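Local coordinates for ribonucleoside triphosphate reductase (Lactobacillus leichmannii, PDB 1L1L), which catalyses the adenosylcobalamin-dependent, thioredoxin-linked reduction of ribonucleoside triphosphates to deoxyribonucleotides, as an allosterically regulated class II enzyme that acts as a monomer, at residues A[107-110]-A[114-117]; A[153-158]-A[455-460]; A[480-485]-A[615-620]; A[508-513]-A[635-640]. One frame throughout, in Å; residues are numbered along the deposited sequence.

Contact 1 (A[107-110]-A[114-117]); sequences DYQR and DSLN
Gln109, in the single-turn helix 107-110, comes within 5.6 Å of Ser115 between their CA atoms, because the chain doubles back after the helix and enters a type I beta turn from Asp114 to Asn117, closed by the bond from Asn117 N to Asp114 O. Only three residues separate the two segments, so the contact closes a tight local loop. Ser115 points its side chain at the helix. Its OG lies 3.2 Å from Gln109 O without forming a hydrogen bond there; the polar partner of the hydroxyl is the carbonyl of Thr112, in the connecting loop. The same OG rests 3.4 Å from Gln109 CG, the first methylene beyond the beta carbon. Gln109 carries CG on the far side of CB from its own nitrogen (chi1 -179°), which sets it between the serine hydroxyl and the CD2 methyl of Leu116, 3.7 Å from the latter. The bend at the next bond turns the amide away, and its oxygen is bound to Gly105 N. Tyr108 adds a looser contact, its CE1 standing 4.2 Å from Ser115 CB at an oblique approach to the ring. On another side of the helical turn, Arg110 and Asp107 form a salt bridge, NH1 and NH2 both reaching the one oxygen OD1. Ile103 of helix 98-103 packs against Tyr108, Gln109 and Leu116 alike. The arrangement, a one-turn helix followed by a short loop and a type I beta turn packed back on it, leads directly into strand 119-123, at whose start Cys119 forms the disulfide with Cys419.

Contact 2 (A[153-158]-A[455-460]); sequences LFDELM and YDWEIS
Asp155 OD2 is the polar atom on which this contact turns: it accepts the indole N-H of Trp457 NE1 at 3.0 Å, with an N-H...O angle of 158°, and is also salt-bridged to Lys159. The indole nitrogen meets the anti lone pair of OD2, and the oxygen sits at the ring edge close to the plane of the indole, while carboxylate and ring are turned 55° from each other. The other oxygen, OD1, is taken by Arg224, so both ends of the carboxylate are held. Asp155 places its CG anti to the backbone N (chi1 -173°), which carries the group off helix 148-158 toward Trp457, the N-cap residue of helix 458-467. The next residue, Glu156, bends at chi2 and brings OE2 to 3.5 Å from Trp457 CD1, an oblique approach to the ring. Phe152 meets the indole edge-to-face. Asp456 OD2 lies 4.7 Å from Asp155 OD2, and Glu156 OE2 lies close to Asp114 OD2. With Asp155, Asp456 and Asp114 all salt-bridged to Lys159 and Glu156 weakly paired with it, the positive charges of Lys159 and Arg224 probably keep Asp155 ionised, whereas Glu156 and Asp114 may share a proton.

Contact 3 (A[480-485]-A[615-620]); sequences WLLTRL and ADNPNF
The apolar part of this contact rests on Leu482, which reaches out from helix 477-485 and lodges its two methyl groups against the turn formed by Asn617 to Phe620. The first torsion (chi1 -179°) swings CG away from the leucine's own nitrogen and out at the turn, and the second (chi2 59°) spreads CD1 and CD2 toward different partners. CD2 meets the edge of the Phe620 ring near its plane, 3.9 Å from CD1 of that ring, with the two side chains crossing at about a right angle. The CA of Ala615, within the same loop, lies over one face of the phenyl ring, toward its rim. CD1 of Leu482 instead lies against the asparagines: 3.8 Å from Asn619 CB and equally far from Asn617 ND2, a van der Waals contact between a methyl group and an amide.

The polar interactions hold the loop in shape and do not run through Leu482. Asn617 OD1 faces the backbone N of Asn619 in a geometry that fits an Asx turn, although the separation is unusually short and its exact length doubtful. Phe620 N donates to Asn617 O at 2.8 Å to close the type I beta turn from Asn617 to Phe620, which overlaps the Asx turn. Just beyond the helix, the carbonyl of Gly486 receives Asn619 ND2 and, weakly, Asn617 ND2, while Arg488 NH1 binds Asn619 O.

The chemistry is therefore divided: dispersion contacts seat one leucine on the turn, and hydrogen bonds to the residues after the helix set where the loop 615-620 lies relative to it.

Contact 4 (A[508-513]-A[635-640]); sequences PVYDKR and QAFLQT
Tyr510, the last residue of strand 504-510, faces Phe637 on helix 628-641, with their CA atoms 7.8 Å apart; the chain then passes through Asp511 into helix 512-536. The aromatic pair forms the heart of the contact. Phe637 turns its edge to the face of Tyr510, the ring centroids 4.7 Å apart and the planes inclined at 59°. Its CD1 sits over that face toward the rim, 3.3 Å from Tyr510 CG, while Phe637 CB lies over it as well, 4.0 Å from the ring centroid, a CH-pi contact. The helix backbone sets CB there; an extended first torsion (chi1 179°) then places CG, and chi2 turns the CD1 edge over the same face. At the far end of the tyrosine, OH passes 3.7 Å from Ala636 CB and is hydrogen-bonded to the carbonyl of Ala633, one turn earlier in helix 628-641. Ala636 O itself is taken within the helix by Thr640 N and by Thr640 OG1, the hydroxyl at 2.7 Å, from opposite faces of the carbonyl. Past the tyrosine, Asp511 is the N-cap of helix 512-536: OD1 accepts from Arg513 N, and the carboxylate pairs side-on with Arg513 through NE and NH2. Ala514 and Ile515 of that helix touch Phe637. The contact seats helix 628-641 at the junction between the second strand of the 490-497/504-510 beta hairpin and its following, N-capped helix.

Contacts 1 and 2 adjoin, with centres 12 Å apart: Asn117 is probably hydrogen-bonded to Tyr455, and carboxylates of the two contacts share Lys159. Both are buried, yet contact 1 is a short-range packing of a loop on its preceding helix, whereas contact 2 joins segments 297 residues apart through a charged network. Contacts 3 and 4, whose centres are about 16 Å apart, lie farther from the chain's centre and are linked where Leu485 O probably binds Arg513 NH2, so helix 477-485 adjoins the start of helix 512-536. Contact 4 is buried and aromatic; contact 3, more peripheral and partly buried, combines leucine packing with hydrogen-bonded asparagines.

Contact 1 (A[107-110]-A[114-117])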
loop_
_atom_site.group_PDB
_atom_site.type_symbol
_atom_site.label_atom_id
_atom_site.label_comp_id
_atom_site.label_asym_id
_atom_site.label_seq_id
_atom_site.Cartn_x
_atom_site.Cartn_y
_atom_site.Cartn_z
ATOM N N ASP A 107 -10.848 7.168 -17.390
ATOM C CA ASP A 107 -12.013 8.015 -17.178
ATOM C C ASP A 107 -12.381 8.015 -15.695
ATOM O O ASP A 107 -12.830 9.028 -15.152
ATOM C CB ASP A 107 -13.188 7.516 -18.024
ATOM C CG ASP A 107 -12.936 7.670 -19.522
ATOM O OD1 ASP A 107 -12.824 8.827 -19.996
ATOM O OD2 ASP A 107 -12.844 6.637 -20.228
ATOM N N TYR A 108 -12.184 6.878 -15.035
ATOM C CA TYR A 108 -12.489 6.797 -13.614
ATOM C C TYR A 108 -11.602 7.764 -12.846
ATOM O O TYR A 108 -12.079 8.540 -12.021
ATOM C CB TYR A 108 -12.269 5.380 -13.082
ATOM C CG TYR A 108 -12.354 5.303 -11.567
ATOM C CD1 TYR A 108 -11.201 5.312 -10.779
ATOM C CD2 TYR A 108 -13.587 5.246 -10.922
ATOM C CE1 TYR A 108 -11.275 5.261 -9.390
ATOM C CE2 TYR A 108 -13.672 5.196 -9.532
ATOM C CZ TYR A 108 -12.513 5.201 -8.773
ATOM O OH TYR A 108 -12.600 5.114 -7.397
ATOM N N GLN A 109 -10.309 7.717 -13.140
ATOM C CA GLN A 109 -9.338 8.572 -12.476
ATOM C C GLN A 109 -9.739 10.035 -12.568
ATOM O O GLN A 109 -9.836 10.728 -11.555
ATOM C CB GLN A 109 -7.953 8.360 -13.094
ATOM C CG GLN A 109 -6.844 9.185 -12.474
ATOM C CD GLN A 109 -6.477 10.385 -13.314
ATOM O OE1 GLN A 109 -5.967 10.248 -14.430
ATOM N NE2 GLN A 109 -6.741 11.575 -12.787
ATOM N N ARG A 110 -9.991 10.504 -13.783
ATOM C CA ARG A 110 -10.363 11.895 -13.969
ATOM C C ARG A 110 -11.663 12.288 -13.267
ATOM O O ARG A 110 -11.869 13.461 -12.958
ATOM C CB ARG A 110 -10.414 12.219 -15.467
ATOM C CG ARG A 110 -9.037 12.111 -16.123
ATOM C CD ARG A 110 -8.987 12.712 -17.519
ATOM N NE ARG A 110 -8.942 11.693 -18.565
ATOM C CZ ARG A 110 -9.959 10.900 -18.883
ATOM N NH1 ARG A 110 -11.112 11.010 -18.235
ATOM N NH2 ARG A 110 -9.825 9.996 -19.848
ATOM N N ASP A 114 -8.542 11.807 -5.201
ATOM C CA ASP A 114 -7.664 10.930 -4.425
ATOM C C ASP A 114 -7.319 9.629 -5.164
ATOM O O ASP A 114 -6.592 8.796 -4.631
ATOM C CB ASP A 114 -8.308 10.528 -3.087
ATOM C CG ASP A 114 -8.767 11.715 -2.251
ATOM O OD1 ASP A 114 -8.229 12.829 -2.399
ATOM O OD2 ASP A 114 -9.667 11.513 -1.408
ATOM N N SER A 115 -7.823 9.460 -6.383
ATOM C CA SER A 115 -7.600 8.226 -7.136
ATOM C C SER A 115 -6.168 7.815 -7.480
ATOM O O SER A 115 -5.939 6.661 -7.844
ATOM C CB SER A 115 -8.441 8.238 -8.416
ATOM O OG SER A 115 -8.078 9.307 -9.279
ATOM N N LEU A 116 -5.206 8.729 -7.344
ATOM C CA LEU A 116 -3.814 8.420 -7.676
ATOM C C LEU A 116 -2.911 8.079 -6.496
ATOM O O LEU A 116 -1.734 7.763 -6.692
ATOM C CB LEU A 116 -3.185 9.582 -8.473
ATOM C CG LEU A 116 -3.825 9.883 -9.829
ATOM C CD1 LEU A 116 -3.282 11.199 -10.386
ATOM C CD2 LEU A 116 -3.547 8.725 -10.792
ATOM N N ASN A 117 -3.448 8.146 -5.277
ATOM C CA ASN A 117 -2.676 7.821 -4.079
ATOM C C ASN A 117 -3.302 6.581 -3.442
ATOM O O ASN A 117 -4.520 6.513 -3.298
ATOM C CB ASN A 117 -2.693 8.996 -3.098
ATOM C CG ASN A 117 -2.240 10.294 -3.741
ATOM O OD1 ASN A 117 -3.039 11.015 -4.333
ATOM N ND2 ASN A 117 -0.945 10.586 -3.641
#

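Contact 2 (A[153-158]-A[455-460])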
loop_
_atom_site.group_PDB
_atom_site.type_symbol
_atom_site.label_atom_id
_atom_site.label_comp_id
_atom_site.label_asym_id
_atom_site.label_seq_id
_atom_site.Cartn_x
_atom_site.Cartn_y
_atom_site.Cartn_z
ATOM N N LEU A 153 -11.141 7.227 6.935
ATOM C CA LEU A 153 -10.625 5.882 6.723
ATOM C C LEU A 153 -11.545 5.052 5.820
ATOM O O LEU A 153 -11.076 4.396 4.881
ATOM C CB LEU A 153 -10.433 5.179 8.070
ATOM C CG LEU A 153 -10.009 3.712 8.035
ATOM C CD1 LEU A 153 -8.871 3.491 8.994
ATOM C CD2 LEU A 153 -11.189 2.843 8.392
ATOM N N PHE A 154 -12.847 5.084 6.107
ATOM C CA PHE A 154 -13.863 4.345 5.354
ATOM C C PHE A 154 -13.809 4.745 3.866
ATOM O O PHE A 154 -13.809 3.903 2.967
ATOM C CB PHE A 154 -15.247 4.683 5.936
ATOM C CG PHE A 154 -16.360 3.727 5.545
ATOM C CD1 PHE A 154 -16.118 2.582 4.796
ATOM C CD2 PHE A 154 -17.667 3.982 5.968
ATOM C CE1 PHE A 154 -17.149 1.704 4.471
ATOM C CE2 PHE A 154 -18.707 3.113 5.650
ATOM C CZ PHE A 154 -18.451 1.967 4.897
ATOM N N ASP A 155 -13.739 6.043 3.627
ATOM C CA ASP A 155 -13.717 6.561 2.254
ATOM C C ASP A 155 -12.479 6.103 1.467
ATOM O O ASP A 155 -12.600 5.493 0.402
ATOM C CB ASP A 155 -13.820 8.093 2.292
ATOM C CG ASP A 155 -13.973 8.707 0.905
ATOM O OD1 ASP A 155 -14.740 8.150 0.103
ATOM O OD2 ASP A 155 -13.333 9.746 0.639
ATOM N N GLU A 156 -11.294 6.362 2.003
ATOM C CA GLU A 156 -10.061 5.973 1.324
ATOM C C GLU A 156 -9.994 4.460 1.144
ATOM O O GLU A 156 -9.483 3.964 0.132
ATOM C CB GLU A 156 -8.848 6.485 2.094
ATOM C CG GLU A 156 -8.776 7.998 2.205
ATOM C CD GLU A 156 -8.962 8.715 0.862
ATOM O OE1 GLU A 156 -8.533 8.166 -0.180
ATOM O OE2 GLU A 156 -9.526 9.833 0.864
ATOM N N LEU A 157 -10.503 3.710 2.123
ATOM C CA LEU A 157 -10.513 2.258 1.992
ATOM C C LEU A 157 -11.433 1.832 0.835
ATOM O O LEU A 157 -11.101 0.929 0.076
ATOM C CB LEU A 157 -10.995 1.580 3.295
ATOM C CG LEU A 157 -10.018 1.452 4.479
ATOM C CD1 LEU A 157 -10.781 0.950 5.750
ATOM C CD2 LEU A 157 -8.896 0.504 4.111
ATOM N N MET A 158 -12.597 2.458 0.702
ATOM C CA MET A 158 -13.494 2.059 -0.374
ATOM C C MET A 158 -12.927 2.470 -1.737
ATOM O O MET A 158 -13.298 1.896 -2.748
ATOM C CB MET A 158 -14.888 2.648 -0.184
ATOM C CG MET A 158 -15.735 1.832 0.785
ATOM S SD MET A 158 -17.416 2.372 0.727
ATOM C CE MET A 158 -17.249 3.992 1.455
ATOM N N TYR A 455 -8.060 16.378 -4.783
ATOM C CA TYR A 455 -8.199 15.671 -3.503
ATOM C C TYR A 455 -9.522 16.060 -2.851
ATOM O O TYR A 455 -9.846 17.240 -2.769
ATOM C CB TYR A 455 -7.037 15.995 -2.559
ATOM C CG TYR A 455 -5.719 15.384 -2.980
ATOM C CD1 TYR A 455 -4.803 16.112 -3.736
ATOM C CD2 TYR A 455 -5.392 14.064 -2.642
ATOM C CE1 TYR A 455 -3.593 15.554 -4.147
ATOM C CE2 TYR A 455 -4.176 13.491 -3.054
ATOM C CZ TYR A 455 -3.281 14.250 -3.811
ATOM O OH TYR A 455 -2.079 13.715 -4.251
ATOM N N ASP A 456 -10.273 15.066 -2.374
ATOM C CA ASP A 456 -11.582 15.309 -1.763
ATOM C C ASP A 456 -11.615 15.901 -0.352
ATOM O O ASP A 456 -12.557 16.609 -0.001
ATOM C CB ASP A 456 -12.415 14.021 -1.752
ATOM C CG ASP A 456 -12.656 13.458 -3.145
ATOM O OD1 ASP A 456 -12.797 14.237 -4.114
ATOM O OD2 ASP A 456 -12.722 12.225 -3.272
ATOM N N TRP A 457 -10.613 15.608 0.468
ATOM C CA TRP A 457 -10.612 16.119 1.835
ATOM C C TRP A 457 -9.805 17.379 2.045
ATOM O O TRP A 457 -8.665 17.493 1.586
ATOM C CB TRP A 457 -10.127 15.043 2.805
ATOM C CG TRP A 457 -11.007 13.859 2.805
ATOM C CD1 TRP A 457 -11.002 12.838 1.907
ATOM C CD2 TRP A 457 -12.072 13.588 3.720
ATOM N NE1 TRP A 457 -11.999 11.945 2.202
ATOM C CE2 TRP A 457 -12.672 12.382 3.313
ATOM C CE3 TRP A 457 -12.582 14.251 4.845
ATOM C CZ2 TRP A 457 -13.755 11.818 3.990
ATOM C CZ3 TRP A 457 -13.660 13.689 5.517
ATOM C CH2 TRP A 457 -14.232 12.487 5.088
ATOM N N GLU A 458 -10.398 18.324 2.766
ATOM C CA GLU A 458 -9.737 19.584 3.031
ATOM C C GLU A 458 -8.393 19.387 3.705
ATOM O O GLU A 458 -7.394 19.971 3.296
ATOM C CB GLU A 458 -10.602 20.472 3.922
ATOM C CG GLU A 458 -9.978 21.842 4.145
ATOM C CD GLU A 458 -10.755 22.689 5.124
ATOM O OE1 GLU A 458 -10.761 22.351 6.331
ATOM O OE2 GLU A 458 -11.360 23.692 4.685
ATOM N N ILE A 459 -8.368 18.565 4.746
ATOM C CA ILE A 459 -7.135 18.331 5.479
ATOM C C ILE A 459 -6.013 17.783 4.595
ATOM O O ILE A 459 -4.841 18.086 4.818
ATOM C CB ILE A 459 -7.376 17.375 6.668
ATOM C CG1 ILE A 459 -6.114 17.300 7.524
ATOM C CG2 ILE A 459 -7.802 15.996 6.161
ATOM C CD1 ILE A 459 -6.287 16.506 8.799
ATOM N N SER A 460 -6.370 16.980 3.595
ATOM C CA SER A 460 -5.369 16.416 2.690
ATOM C C SER A 460 -4.827 17.520 1.774
ATOM O O SER A 460 -3.616 17.625 1.558
ATOM C CB SER A 460 -5.982 15.293 1.844
ATOM O OG SER A 460 -6.484 14.241 2.661
#

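Contact 3 (A[480-485]-A[615-620])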
loop_
_atom_site.group_PDB
_atom_site.type_symbol
_atom_site.label_atom_id
_atom_site.label_comp_id
_atom_site.label_asym_id
_atom_site.label_seq_id
_atom_site.Cartn_x
_atom_site.Cartn_y
_atom_site.Cartn_z
ATOM N N TRP A 480 21.045 -5.054 -7.552
ATOM C CA TRP A 480 21.880 -3.930 -7.948
ATOM C C TRP A 480 23.226 -3.892 -7.231
ATOM O O TRP A 480 24.253 -3.642 -7.864
ATOM C CB TRP A 480 21.130 -2.621 -7.706
ATOM C CG TRP A 480 21.871 -1.393 -8.139
ATOM C CD1 TRP A 480 22.414 -1.154 -9.374
ATOM C CD2 TRP A 480 22.084 -0.199 -7.370
ATOM N NE1 TRP A 480 22.944 0.114 -9.421
ATOM C CE2 TRP A 480 22.755 0.722 -8.207
ATOM C CE3 TRP A 480 21.771 0.183 -6.058
ATOM C CZ2 TRP A 480 23.119 2.006 -7.773
ATOM C CZ3 TRP A 480 22.133 1.461 -5.627
ATOM C CH2 TRP A 480 22.800 2.355 -6.486
ATOM N N LEU A 481 23.219 -4.140 -5.922
ATOM C CA LEU A 481 24.447 -4.118 -5.129
ATOM C C LEU A 481 25.344 -5.342 -5.321
ATOM O O LEU A 481 26.558 -5.212 -5.450
ATOM C CB LEU A 481 24.117 -3.968 -3.639
ATOM C CG LEU A 481 23.344 -2.713 -3.217
ATOM C CD1 LEU A 481 23.092 -2.754 -1.712
ATOM C CD2 LEU A 481 24.122 -1.468 -3.593
ATOM N N LEU A 482 24.751 -6.531 -5.336
ATOM C CA LEU A 482 25.527 -7.757 -5.495
ATOM C C LEU A 482 26.278 -7.742 -6.819
ATOM O O LEU A 482 27.451 -8.120 -6.899
ATOM C CB LEU A 482 24.610 -8.981 -5.436
ATOM C CG LEU A 482 25.282 -10.355 -5.570
ATOM C CD1 LEU A 482 26.304 -10.541 -4.458
ATOM C CD2 LEU A 482 24.223 -11.452 -5.508
ATOM N N THR A 483 25.587 -7.294 -7.856
ATOM C CA THR A 483 26.159 -7.227 -9.186
ATOM C C THR A 483 27.259 -6.182 -9.215
ATOM O O THR A 483 28.430 -6.494 -9.436
ATOM C CB THR A 483 25.078 -6.852 -10.214
ATOM O OG1 THR A 483 24.042 -7.840 -10.181
ATOM C CG2 THR A 483 25.660 -6.785 -11.629
ATOM N N ARG A 484 26.869 -4.941 -8.951
ATOM C CA ARG A 484 27.787 -3.817 -8.978
ATOM C C ARG A 484 28.910 -3.813 -7.934
ATOM O O ARG A 484 29.934 -3.159 -8.136
ATOM C CB ARG A 484 26.981 -2.524 -8.892
ATOM C CG ARG A 484 27.616 -1.366 -9.617
ATOM C CD ARG A 484 26.606 -0.264 -9.870
ATOM N NE ARG A 484 27.220 0.900 -10.508
ATOM C CZ ARG A 484 26.605 2.066 -10.682
ATOM N NH1 ARG A 484 25.356 2.224 -10.266
ATOM N NH2 ARG A 484 27.245 3.078 -11.253
ATOM N N LEU A 485 28.742 -4.543 -6.836
ATOM C CA LEU A 485 29.768 -4.573 -5.793
ATOM C C LEU A 485 30.472 -5.922 -5.663
ATOM O O LEU A 485 31.621 -5.997 -5.217
ATOM C CB LEU A 485 29.158 -4.214 -4.433
ATOM C CG LEU A 485 28.517 -2.844 -4.206
ATOM C CD1 LEU A 485 27.922 -2.806 -2.798
ATOM C CD2 LEU A 485 29.546 -1.742 -4.376
ATOM N N ALA A 615 22.966 -15.555 -8.817
ATOM C CA ALA A 615 22.693 -16.883 -8.285
ATOM C C ALA A 615 23.956 -17.700 -8.014
ATOM O O ALA A 615 24.021 -18.453 -7.037
ATOM C CB ALA A 615 21.778 -17.642 -9.245
ATOM N N ASP A 616 24.963 -17.543 -8.871
ATOM C CA ASP A 616 26.206 -18.292 -8.725
ATOM C C ASP A 616 27.336 -17.529 -8.048
ATOM O O ASP A 616 28.497 -17.934 -8.120
ATOM C CB ASP A 616 26.674 -18.794 -10.094
ATOM C CG ASP A 616 25.689 -19.753 -10.718
ATOM O OD1 ASP A 616 25.277 -20.705 -10.019
ATOM O OD2 ASP A 616 25.330 -19.559 -11.900
ATOM N N ASN A 617 27.000 -16.422 -7.395
ATOM C CA ASN A 617 28.001 -15.635 -6.693
ATOM C C ASN A 617 28.076 -16.183 -5.274
ATOM O O ASN A 617 27.051 -16.378 -4.620
ATOM C CB ASN A 617 27.600 -14.162 -6.655
ATOM C CG ASN A 617 28.651 -13.292 -5.999
ATOM O OD1 ASN A 617 29.174 -13.624 -4.937
ATOM N ND2 ASN A 617 28.957 -12.164 -6.622
ATOM N N PRO A 618 29.290 -16.445 -4.776
ATOM C CA PRO A 618 29.418 -16.974 -3.414
ATOM C C PRO A 618 28.892 -15.988 -2.368
ATOM O O PRO A 618 28.673 -16.356 -1.213
ATOM C CB PRO A 618 30.916 -17.235 -3.288
ATOM C CG PRO A 618 31.513 -16.188 -4.199
ATOM C CD PRO A 618 30.609 -16.234 -5.393
ATOM N N ASN A 619 28.697 -14.738 -2.779
ATOM C CA ASN A 619 28.179 -13.710 -1.886
ATOM C C ASN A 619 26.661 -13.641 -1.978
ATOM O O ASN A 619 26.026 -12.818 -1.313
ATOM C CB ASN A 619 28.775 -12.336 -2.215
ATOM C CG ASN A 619 30.198 -12.189 -1.716
ATOM O OD1 ASN A 619 30.495 -12.484 -0.555
ATOM N ND2 ASN A 619 31.087 -11.727 -2.586
ATOM N N PHE A 620 26.084 -14.501 -2.814
ATOM C CA PHE A 620 24.638 -14.546 -2.966
ATOM C C PHE A 620 24.067 -15.052 -1.656
ATOM O O PHE A 620 24.550 -16.043 -1.109
ATOM C CB PHE A 620 24.224 -15.517 -4.072
ATOM C CG PHE A 620 22.732 -15.634 -4.233
ATOM C CD1 PHE A 620 22.024 -14.686 -4.961
ATOM C CD2 PHE A 620 22.031 -16.650 -3.596
ATOM C CE1 PHE A 620 20.632 -14.745 -5.050
ATOM C CE2 PHE A 620 20.640 -16.721 -3.672
ATOM C CZ PHE A 620 19.938 -15.766 -4.399
#

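Contact 4 (A[508-513]-A[635-640])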
loop_
_atom_site.group_PDB
_atom_site.type_symbol
_atom_site.label_atom_id
_atom_site.label_comp_id
_atom_site.label_asym_id
_atom_site.label_seq_id
_atom_site.Cartn_x
_atom_site.Cartn_y
_atom_site.Cartn_z
ATOM N N PRO A 508 27.984 -3.207 12.118
ATOM C CA PRO A 508 28.252 -3.598 10.735
ATOM C C PRO A 508 29.283 -2.729 10.030
ATOM O O PRO A 508 29.446 -1.553 10.350
ATOM C CB PRO A 508 26.881 -3.475 10.086
ATOM C CG PRO A 508 26.314 -2.266 10.789
ATOM C CD PRO A 508 26.652 -2.576 12.233
ATOM N N VAL A 509 29.983 -3.325 9.070
ATOM C CA VAL A 509 30.961 -2.603 8.262
ATOM C C VAL A 509 30.334 -2.562 6.875
ATOM O O VAL A 509 30.082 -3.604 6.262
ATOM C CB VAL A 509 32.313 -3.341 8.189
ATOM C CG1 VAL A 509 33.320 -2.508 7.407
ATOM C CG2 VAL A 509 32.828 -3.614 9.584
ATOM N N TYR A 510 30.060 -1.358 6.392
ATOM C CA TYR A 510 29.439 -1.187 5.091
ATOM C C TYR A 510 30.450 -0.971 3.988
ATOM O O TYR A 510 31.514 -0.379 4.205
ATOM C CB TYR A 510 28.498 0.013 5.102
ATOM C CG TYR A 510 27.355 -0.098 6.069
ATOM C CD1 TYR A 510 26.451 -1.160 5.996
ATOM C CD2 TYR A 510 27.159 0.876 7.052
ATOM C CE1 TYR A 510 25.370 -1.245 6.883
ATOM C CE2 TYR A 510 26.095 0.803 7.935
ATOM C CZ TYR A 510 25.202 -0.256 7.846
ATOM O OH TYR A 510 24.137 -0.309 8.711
ATOM N N ASP A 511 30.096 -1.437 2.796
ATOM C CA ASP A 511 30.943 -1.275 1.637
ATOM C C ASP A 511 30.802 0.203 1.278
ATOM O O ASP A 511 29.764 0.628 0.779
ATOM C CB ASP A 511 30.441 -2.160 0.498
ATOM C CG ASP A 511 31.459 -2.314 -0.605
ATOM O OD1 ASP A 511 31.851 -1.282 -1.200
ATOM O OD2 ASP A 511 31.868 -3.466 -0.870
ATOM N N LYS A 512 31.847 0.978 1.555
ATOM C CA LYS A 512 31.853 2.416 1.299
ATOM C C LYS A 512 31.481 2.814 -0.129
ATOM O O LYS A 512 31.113 3.966 -0.382
ATOM C CB LYS A 512 33.224 2.996 1.675
ATOM C CG LYS A 512 33.607 2.744 3.137
ATOM C CD LYS A 512 34.933 3.405 3.538
ATOM C CE LYS A 512 36.158 2.720 2.923
ATOM N NZ LYS A 512 36.296 2.938 1.445
ATOM N N ARG A 513 31.582 1.869 -1.062
ATOM C CA ARG A 513 31.218 2.142 -2.448
ATOM C C ARG A 513 29.705 2.375 -2.497
ATOM O O ARG A 513 29.221 3.271 -3.188
ATOM C CB ARG A 513 31.589 0.946 -3.349
ATOM C CG ARG A 513 33.096 0.734 -3.572
ATOM C CD ARG A 513 33.374 -0.558 -4.350
ATOM N NE ARG A 513 33.035 -1.749 -3.571
ATOM C CZ ARG A 513 32.985 -2.990 -4.050
ATOM N NH1 ARG A 513 33.253 -3.233 -5.324
ATOM N NH2 ARG A 513 32.659 -4.000 -3.249
ATOM N N GLN A 635 18.844 -2.554 6.621
ATOM C CA GLN A 635 17.780 -1.565 6.682
ATOM C C GLN A 635 18.359 -0.246 7.196
ATOM O O GLN A 635 18.032 0.823 6.689
ATOM C CB GLN A 635 16.650 -2.037 7.614
ATOM C CG GLN A 635 15.670 -0.934 8.025
ATOM C CD GLN A 635 14.589 -1.427 8.995
ATOM O OE1 GLN A 635 14.875 -2.171 9.931
ATOM N NE2 GLN A 635 13.353 -0.996 8.782
ATOM N N ALA A 636 19.223 -0.332 8.201
ATOM C CA ALA A 636 19.842 0.856 8.795
ATOM C C ALA A 636 20.682 1.623 7.780
ATOM O O ALA A 636 20.713 2.857 7.787
ATOM C CB ALA A 636 20.706 0.458 9.987
ATOM N N PHE A 637 21.371 0.888 6.916
ATOM C CA PHE A 637 22.203 1.506 5.897
ATOM C C PHE A 637 21.344 2.408 5.024
ATOM O O PHE A 637 21.629 3.601 4.862
ATOM C CB PHE A 637 22.876 0.432 5.026
ATOM C CG PHE A 637 23.735 0.998 3.930
ATOM C CD1 PHE A 637 25.037 1.405 4.190
ATOM C CD2 PHE A 637 23.229 1.150 2.643
ATOM C CE1 PHE A 637 25.828 1.956 3.187
ATOM C CE2 PHE A 637 24.011 1.704 1.624
ATOM C CZ PHE A 637 25.312 2.106 1.897
ATOM N N LEU A 638 20.265 1.846 4.483
ATOM C CA LEU A 638 19.375 2.605 3.612
ATOM C C LEU A 638 18.698 3.778 4.328
ATOM O O LEU A 638 18.442 4.819 3.727
ATOM C CB LEU A 638 18.324 1.668 3.006
ATOM C CG LEU A 638 18.923 0.552 2.141
ATOM C CD1 LEU A 638 17.865 -0.482 1.796
ATOM C CD2 LEU A 638 19.521 1.160 0.880
ATOM N N GLN A 639 18.412 3.616 5.613
ATOM C CA GLN A 639 17.765 4.688 6.371
ATOM C C GLN A 639 18.779 5.806 6.645
ATOM O O GLN A 639 18.424 6.975 6.750
ATOM C CB GLN A 639 17.227 4.140 7.701
ATOM C CG GLN A 639 16.512 5.179 8.559
ATOM C CD GLN A 639 15.253 5.700 7.904
ATOM O OE1 GLN A 639 14.210 5.041 7.912
ATOM N NE2 GLN A 639 15.345 6.884 7.314
ATOM N N THR A 640 20.045 5.430 6.737
ATOM C CA THR A 640 21.115 6.379 7.023
ATOM C C THR A 640 21.579 7.157 5.792
ATOM O O THR A 640 21.704 8.378 5.840
ATOM C CB THR A 640 22.331 5.648 7.657
ATOM O OG1 THR A 640 21.919 5.015 8.875
ATOM C CG2 THR A 640 23.464 6.609 7.958
#